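Short-chain type dehydrogenase/reductase (Mycobacterium ulcerans, PDB 3SVT) probably catalyses NAD-dependent oxidation or reduction as a member of the short-chain dehydrogenase/reductase family. Local coordinates at residues Y14-G19 with A36-V41; R188-R193 with S243-Q248. All coordinates share one frame; numbering follows the deposited sequence.

Contact 1. Residues Y14-G19 with A36-V41; sequences YLVTGG and ASVMIV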
ATOM      1  N   TYR B  14     -30.356  -6.950   8.629  1.00 28.93           N
ATOM      2  CA  TYR B  14     -29.124  -6.165   8.721  1.00 27.51           C
ATOM      3  C   TYR B  14     -29.196  -5.111   9.816  1.00 26.57           C
ATOM      4  O   TYR B  14     -30.254  -4.562  10.074  1.00 27.44           O
ATOM      5  CB  TYR B  14     -28.820  -5.477   7.382  1.00 26.79           C
ATOM      6  CG  TYR B  14     -28.688  -6.461   6.272  1.00 26.63           C
ATOM      7  CD1 TYR B  14     -27.474  -7.069   5.996  1.00 25.84           C
ATOM      8  CD2 TYR B  14     -29.808  -6.838   5.514  1.00 27.24           C
ATOM      9  CE1 TYR B  14     -27.369  -8.023   4.967  1.00 27.22           C
ATOM     10  CE2 TYR B  14     -29.708  -7.774   4.509  1.00 27.94           C
ATOM     11  CZ  TYR B  14     -28.489  -8.370   4.238  1.00 26.36           C
ATOM     12  OH  TYR B  14     -28.413  -9.314   3.216  1.00 29.68           O
ATOM     13  N   LEU B  15     -28.047  -4.836  10.431  1.00 26.04           N
ATOM     14  CA  LEU B  15     -27.877  -3.715  11.339  1.00 25.56           C
ATOM     15  C   LEU B  15     -27.129  -2.579  10.611  1.00 24.46           C
ATOM     16  O   LEU B  15     -26.094  -2.802   9.978  1.00 24.92           O
ATOM     17  CB  LEU B  15     -27.077  -4.148  12.570  1.00 25.57           C
ATOM     18  CG  LEU B  15     -26.807  -3.035  13.588  1.00 25.28           C
ATOM     19  CD1 LEU B  15     -28.118  -2.714  14.334  1.00 25.82           C
ATOM     20  CD2 LEU B  15     -25.690  -3.460  14.521  1.00 27.37           C
ATOM     21  N   VAL B  16     -27.653  -1.363  10.706  1.00 24.87           N
ATOM     22  CA  VAL B  16     -26.981  -0.184  10.142  1.00 24.16           C
ATOM     23  C   VAL B  16     -26.785   0.908  11.194  1.00 25.39           C
ATOM     24  O   VAL B  16     -27.764   1.439  11.759  1.00 26.26           O
ATOM     25  CB  VAL B  16     -27.728   0.368   8.932  1.00 24.52           C
ATOM     26  CG1 VAL B  16     -26.965   1.581   8.346  1.00 21.92           C
ATOM     27  CG2 VAL B  16     -27.894  -0.751   7.844  1.00 23.54           C
ATOM     28  N   THR B  17     -25.527   1.225  11.474  1.00 25.40           N
ATOM     29  CA  THR B  17     -25.192   2.236  12.483  1.00 26.51           C
ATOM     30  C   THR B  17     -25.038   3.581  11.777  1.00 27.56           C
ATOM     31  O   THR B  17     -24.626   3.644  10.601  1.00 26.87           O
ATOM     32  CB  THR B  17     -23.902   1.907  13.286  1.00 26.76           C
ATOM     33  OG1 THR B  17     -22.757   2.191  12.479  1.00 26.68           O
ATOM     34  CG2 THR B  17     -23.895   0.405  13.760  1.00 25.42           C
ATOM     35  N   GLY B  18     -25.407   4.643  12.483  1.00 28.49           N
ATOM     36  CA  GLY B  18     -25.525   5.968  11.875  1.00 29.84           C
ATOM     37  C   GLY B  18     -26.635   5.970  10.838  1.00 30.27           C
ATOM     38  O   GLY B  18     -26.581   6.714   9.870  1.00 30.57           O
ATOM     39  N   GLY B  19     -27.662   5.144  11.058  1.00 30.30           N
ATOM     40  CA  GLY B  19     -28.748   4.994  10.114  1.00 30.85           C
ATOM     41  C   GLY B  19     -29.730   6.138  10.051  1.00 32.24           C
ATOM     42  O   GLY B  19     -30.635   6.111   9.231  1.00 34.15           O
ATOM     43  N   ALA B  36     -35.201  -6.240   2.471  1.00 36.53           N
ATOM     44  CA  ALA B  36     -34.518  -6.598   3.722  1.00 35.78           C
ATOM     45  C   ALA B  36     -35.205  -6.024   4.971  1.00 35.38           C
ATOM     46  O   ALA B  36     -35.944  -5.024   4.903  1.00 34.83           O
ATOM     47  CB  ALA B  36     -33.053  -6.134   3.696  1.00 33.91           C
ATOM     48  N   SER B  37     -34.929  -6.680   6.106  1.00 34.80           N
ATOM     49  CA  SER B  37     -35.184  -6.126   7.435  1.00 33.86           C
ATOM     50  C   SER B  37     -33.942  -5.407   7.948  1.00 32.15           C
ATOM     51  O   SER B  37     -32.843  -5.968   7.990  1.00 31.43           O
ATOM     52  CB  SER B  37     -35.578  -7.233   8.411  1.00 34.94           C
ATOM     53  OG  SER B  37     -36.858  -7.726   8.079  1.00 35.31           O
ATOM     54  N   VAL B  38     -34.123  -4.153   8.332  1.00 31.68           N
ATOM     55  CA  VAL B  38     -33.046  -3.348   8.823  1.00 30.30           C
ATOM     56  C   VAL B  38     -33.388  -2.795  10.215  1.00 30.12           C
ATOM     57  O   VAL B  38     -34.516  -2.362  10.451  1.00 31.50           O
ATOM     58  CB  VAL B  38     -32.773  -2.181   7.880  1.00 29.56           C
ATOM     59  CG1 VAL B  38     -31.583  -1.340   8.404  1.00 28.97           C
ATOM     60  CG2 VAL B  38     -32.491  -2.697   6.459  1.00 31.50           C
ATOM     61  N   MET B  39     -32.411  -2.827  11.117  1.00 28.57           N
ATOM     62  CA  MET B  39     -32.412  -2.001  12.314  1.00 28.39           C
ATOM     63  C   MET B  39     -31.351  -0.916  12.138  1.00 27.28           C
ATOM     64  O   MET B  39     -30.158  -1.220  11.900  1.00 26.97           O
ATOM     65  CB  MET B  39     -32.097  -2.816  13.570  1.00 28.36           C
ATOM     66  CG  MET B  39     -32.347  -2.037  14.860  1.00 30.71           C
ATOM     67  SD  MET B  39     -31.888  -2.925  16.365  1.00 36.22           S
ATOM     68  CE  MET B  39     -33.335  -3.976  16.548  1.00 36.11           C
ATOM     69  N   ILE B  40     -31.791   0.333  12.217  1.00 26.83           N
ATOM     70  CA  ILE B  40     -30.896   1.484  12.262  1.00 27.39           C
ATOM     71  C   ILE B  40     -30.662   1.921  13.709  1.00 28.19           C
ATOM     72  O   ILE B  40     -31.600   2.050  14.489  1.00 29.73           O
ATOM     73  CB  ILE B  40     -31.406   2.696  11.461  1.00 27.34           C
ATOM     74  CG1 ILE B  40     -32.848   3.094  11.868  1.00 29.58           C
ATOM     75  CG2 ILE B  40     -31.323   2.399   9.959  1.00 27.44           C
ATOM     76  CD1 ILE B  40     -33.350   4.378  11.184  1.00 29.37           C
ATOM     77  N   VAL B  41     -29.409   2.132  14.071  1.00 28.43           N
ATOM     78  CA  VAL B  41     -29.090   2.623  15.394  1.00 28.55           C
ATOM     79  C   VAL B  41     -28.295   3.919  15.241  1.00 29.52           C
ATOM     80  O   VAL B  41     -27.658   4.158  14.198  1.00 28.99           O
ATOM     81  CB  VAL B  41     -28.321   1.581  16.206  1.00 28.57           C
ATOM     82  CG1 VAL B  41     -29.126   0.294  16.342  1.00 28.66           C
ATOM     83  CG2 VAL B  41     -26.948   1.302  15.596  1.00 28.65           C
TER

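Contact 2. Residues R188-R193 with S243-Q248; sequences RVNSIR and SFVTGQ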
ATOM      1  N   ARG B 188     -17.299 -12.345   6.277  1.00 24.66           N
ATOM      2  CA  ARG B 188     -16.469 -11.461   5.469  1.00 23.20           C
ATOM      3  C   ARG B 188     -16.463 -10.072   6.096  1.00 23.10           C
ATOM      4  O   ARG B 188     -17.470  -9.619   6.639  1.00 22.87           O
ATOM      5  CB  ARG B 188     -16.997 -11.412   4.033  1.00 23.52           C
ATOM      6  CG  ARG B 188     -17.221 -12.831   3.475  1.00 24.66           C
ATOM      7  CD  ARG B 188     -17.669 -12.847   2.051  1.00 27.18           C
ATOM      8  NE  ARG B 188     -19.065 -12.442   1.847  1.00 24.79           N
ATOM      9  CZ  ARG B 188     -19.465 -11.248   1.423  1.00 27.39           C
ATOM     10  NH1 ARG B 188     -18.582 -10.248   1.202  1.00 24.88           N
ATOM     11  NH2 ARG B 188     -20.776 -11.041   1.221  1.00 26.44           N
ATOM     12  N   VAL B 189     -15.316  -9.415   6.053  1.00 22.49           N
ATOM     13  CA  VAL B 189     -15.198  -8.077   6.618  1.00 22.75           C
ATOM     14  C   VAL B 189     -14.428  -7.209   5.631  1.00 22.28           C
ATOM     15  O   VAL B 189     -13.334  -7.582   5.193  1.00 22.29           O
ATOM     16  CB  VAL B 189     -14.487  -8.061   8.017  1.00 22.37           C
ATOM     17  CG1 VAL B 189     -14.571  -6.644   8.654  1.00 21.97           C
ATOM     18  CG2 VAL B 189     -15.069  -9.126   8.943  1.00 22.23           C
ATOM     19  N   ASN B 190     -15.010  -6.069   5.274  1.00 22.34           N
ATOM     20  CA  ASN B 190     -14.429  -5.165   4.293  1.00 21.84           C
ATOM     21  C   ASN B 190     -14.635  -3.714   4.720  1.00 22.60           C
ATOM     22  O   ASN B 190     -15.537  -3.411   5.515  1.00 23.65           O
ATOM     23  CB  ASN B 190     -15.061  -5.378   2.897  1.00 22.13           C
ATOM     24  CG  ASN B 190     -14.815  -6.767   2.322  1.00 21.15           C
ATOM     25  OD1 ASN B 190     -13.718  -7.065   1.884  1.00 22.25           O
ATOM     26  ND2 ASN B 190     -15.851  -7.604   2.288  1.00 19.63           N
ATOM     27  N   SER B 191     -13.809  -2.819   4.180  1.00 22.23           N
ATOM     28  CA  SER B 191     -13.941  -1.376   4.412  1.00 22.06           C
ATOM     29  C   SER B 191     -14.224  -0.640   3.092  1.00 21.57           C
ATOM     30  O   SER B 191     -13.667  -0.968   2.047  1.00 21.67           O
ATOM     31  CB  SER B 191     -12.688  -0.799   5.060  1.00 22.53           C
ATOM     32  OG  SER B 191     -12.773   0.619   5.098  1.00 24.56           O
ATOM     33  N   ILE B 192     -15.101   0.359   3.166  1.00 21.61           N
ATOM     34  CA  ILE B 192     -15.286   1.332   2.124  1.00 21.00           C
ATOM     35  C   ILE B 192     -14.737   2.700   2.571  1.00 22.75           C
ATOM     36  O   ILE B 192     -15.117   3.183   3.639  1.00 22.88           O
ATOM     37  CB  ILE B 192     -16.782   1.496   1.755  1.00 21.37           C
ATOM     38  CG1 ILE B 192     -17.390   0.143   1.332  1.00 21.56           C
ATOM     39  CG2 ILE B 192     -16.958   2.537   0.663  1.00 20.40           C
ATOM     40  CD1 ILE B 192     -18.877   0.161   1.254  1.00 20.65           C
ATOM     41  N   ARG B 193     -13.906   3.335   1.735  1.00 21.73           N
ATOM     42  CA  ARG B 193     -13.434   4.707   1.985  1.00 23.98           C
ATOM     43  C   ARG B 193     -14.053   5.688   0.985  1.00 24.13           C
ATOM     44  O   ARG B 193     -13.531   5.820  -0.122  1.00 24.85           O
ATOM     45  CB  ARG B 193     -11.919   4.774   1.793  1.00 23.55           C
ATOM     46  CG  ARG B 193     -11.072   4.056   2.864  1.00 25.34           C
ATOM     47  CD  ARG B 193      -9.639   4.063   2.324  1.00 27.70           C
ATOM     48  NE  ARG B 193      -8.609   3.606   3.222  1.00 32.26           N
ATOM     49  CZ  ARG B 193      -7.433   3.105   2.815  1.00 34.25           C
ATOM     50  NH1 ARG B 193      -7.142   2.921   1.525  1.00 36.32           N
ATOM     51  NH2 ARG B 193      -6.563   2.743   3.714  1.00 36.20           N
ATOM     52  N   SER B 243     -19.230 -12.974  -2.314  1.00 24.22           N
ATOM     53  CA  SER B 243     -19.002 -14.024  -1.299  1.00 24.18           C
ATOM     54  C   SER B 243     -17.546 -14.535  -1.202  1.00 24.08           C
ATOM     55  O   SER B 243     -17.191 -15.276  -0.269  1.00 24.90           O
ATOM     56  CB  SER B 243     -19.953 -15.203  -1.546  1.00 24.52           C
ATOM     57  OG  SER B 243     -19.695 -15.800  -2.803  1.00 24.21           O
ATOM     58  N   PHE B 244     -16.716 -14.192  -2.168  1.00 22.55           N
ATOM     59  CA  PHE B 244     -15.299 -14.502  -2.084  1.00 22.87           C
ATOM     60  C   PHE B 244     -14.476 -13.235  -1.853  1.00 21.89           C
ATOM     61  O   PHE B 244     -13.242 -13.258  -2.011  1.00 21.74           O
ATOM     62  CB  PHE B 244     -14.828 -15.194  -3.370  1.00 23.29           C
ATOM     63  CG  PHE B 244     -13.618 -16.020  -3.195  1.00 24.20           C
ATOM     64  CD1 PHE B 244     -13.611 -17.069  -2.274  1.00 25.30           C
ATOM     65  CD2 PHE B 244     -12.497 -15.819  -3.998  1.00 24.50           C
ATOM     66  CE1 PHE B 244     -12.492 -17.858  -2.108  1.00 21.46           C
ATOM     67  CE2 PHE B 244     -11.388 -16.615  -3.836  1.00 25.25           C
ATOM     68  CZ  PHE B 244     -11.381 -17.627  -2.886  1.00 22.97           C
ATOM     69  N   VAL B 245     -15.130 -12.151  -1.441  1.00 20.60           N
ATOM     70  CA  VAL B 245     -14.423 -10.857  -1.279  1.00 20.38           C
ATOM     71  C   VAL B 245     -14.361 -10.579   0.212  1.00 20.96           C
ATOM     72  O   VAL B 245     -15.387 -10.363   0.864  1.00 21.43           O
ATOM     73  CB  VAL B 245     -15.160  -9.707  -2.020  1.00 20.20           C
ATOM     74  CG1 VAL B 245     -14.433  -8.332  -1.825  1.00 20.79           C
ATOM     75  CG2 VAL B 245     -15.296 -10.036  -3.512  1.00 20.00           C
ATOM     76  N   THR B 246     -13.174 -10.644   0.768  1.00 20.59           N
ATOM     77  CA  THR B 246     -12.998 -10.250   2.152  1.00 21.40           C
ATOM     78  C   THR B 246     -11.630  -9.639   2.340  1.00 21.55           C
ATOM     79  O   THR B 246     -10.684  -9.914   1.562  1.00 21.25           O
ATOM     80  CB  THR B 246     -13.185 -11.431   3.110  1.00 22.01           C
ATOM     81  OG1 THR B 246     -13.343 -10.938   4.447  1.00 22.17           O
ATOM     82  CG2 THR B 246     -11.971 -12.406   3.023  1.00 19.87           C
ATOM     83  N   GLY B 247     -11.544  -8.789   3.358  1.00 22.00           N
ATOM     84  CA  GLY B 247     -10.299  -8.127   3.748  1.00 21.98           C
ATOM     85  C   GLY B 247      -9.908  -6.953   2.874  1.00 22.16           C
ATOM     86  O   GLY B 247      -8.762  -6.507   2.927  1.00 23.04           O
ATOM     87  N   GLN B 248     -10.850  -6.480   2.040  1.00 21.93           N
ATOM     88  CA  GLN B 248     -10.570  -5.428   1.074  1.00 21.31           C
ATOM     89  C   GLN B 248     -10.857  -4.068   1.651  1.00 21.66           C
ATOM     90  O   GLN B 248     -11.684  -3.946   2.576  1.00 21.62           O
ATOM     91  CB  GLN B 248     -11.395  -5.659  -0.200  1.00 22.13           C
ATOM     92  CG  GLN B 248     -11.108  -7.006  -0.875  1.00 20.62           C
ATOM     93  CD  GLN B 248      -9.625  -7.177  -1.098  1.00 23.25           C
ATOM     94  OE1 GLN B 248      -9.006  -6.367  -1.791  1.00 22.76           O
ATOM     95  NE2 GLN B 248      -9.029  -8.183  -0.457  1.00 22.22           N
TER

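Contact 1. Residues Y14-G19 with A36-V41
Val16 and Val38 meet on the face of the sheet that helix 22-33 packs against, in the first beta-alpha-beta unit of the Rossmann fold, in which strand 13-17, helix 22-33 and strand 37-42 follow one another and the two strands pair in parallel. Their side chains cross obliquely, CG2 of Val16 lying 3.8 Å from CG1 of Val38, while Leu31 of helix 22-33 packs on Val38. Nearby, the methyl of Ala36 comes to the edge of the Tyr14 ring, near its plane, with CB 3.8 Å from CD2 of the tyrosine. The other face belongs to Leu15, Thr17, Met39 and Val41. CG of Leu15 is anti to the backbone N (chi1 179°), and a chi2 of 73° turns CD1 toward the neighbouring strand, 3.8 Å from Val41 CG1, the two side chains standing at about a right angle. Val41 CG2 approaches the methyl CG2 of Thr17 at 3.7 Å; the hydroxyl of this threonine is instead bonded to His97 ND1 and Ala99 N. Parallel backbone hydrogen bonds, among them Val16 N to Met39 O, join the strands. Beyond Thr17 the chain enters the glycine-rich turn that in this family faces the coenzyme. There Ile40 CG2 lies 3.7 Å from the CA of Gly19, and the Gly19 N-H bonds to Val41 O at 3.3 Å, tilted 30° from the carbonyl plane.

Contact 2. Residues R188-R193 with S243-Q248
Arg188 and Asn190, on strand 187-198 of the Rossmann sheet, hold residues 243-248, the loop that follows helix 227-238 and leads into the last strand, 249-252. Both side chains converge on one acceptor, the carbonyl oxygen of Val245. The arginine comes edge-on: NH1 of Arg188 donates to Val245 O at 3.2 Å, close to both the guanidinium plane and the carbonyl plane. The amide of Asn190 arrives from above the carbonyl plane, 50° out of it, yet the bond from Asn190 ND2 to Val245 O (3.1 Å) is nearly straight at the hydrogen. The bend at chi3 (-74°) folds the arginine over Ser243, whose CA lies over one face of the guanidinium and 3.5 Å from NE. Its NH2 bonds to Leu237 O at the end of helix 227-238. The other end of the Asn190 amide serves as an acceptor, OD1 taking the Gln248 N-H at 2.9 Å in the carbonyl plane, on a lone pair. One asparagine amide thus bridges two backbone groups of the loop. With OG1 of Thr246 anti to its backbone N (chi1 -165°), that oxygen receives the N-H of Val189 at 3.0 Å, in a place where a strand partner would offer a carbonyl, and the next bonds are backbone to backbone, from Gly247 N to Val189 O and from Ser191 N to Gln248 O. Gln248 curls back to donate NE2 to Thr246 O, while its OE1 accepts from Asn251 N of a second subunit. Half of the six bonds that hold this largely buried loop come from strand side chains, where regular strand pairing is lacking. Two donors on Val245 O, one of them probably cationic, would polarise that carbonyl and hold the loop against the strand.

Overall arrangement
From the N terminus, strand 13-17 runs into helix 22-33 and returns along strand 37-42, so contact 1 closes a short loop of 16 residues, mostly helix. The chain then passes through strands 64-69, 94-97 and 144-149 before strand 187-198 opens contact 2, which closes a longer loop of 49 residues containing helix 227-238. The two loops lie in series, neither enclosing nor crossing the other. Both contacts reach the same parallel sheet, where strands 94-97 and 144-149 separate strand 13-17 from strand 187-198; the centres of the two contacts are about 19 Å apart. Contact 1 joins strands within one subunit, whereas contact 2 also lies against a second subunit.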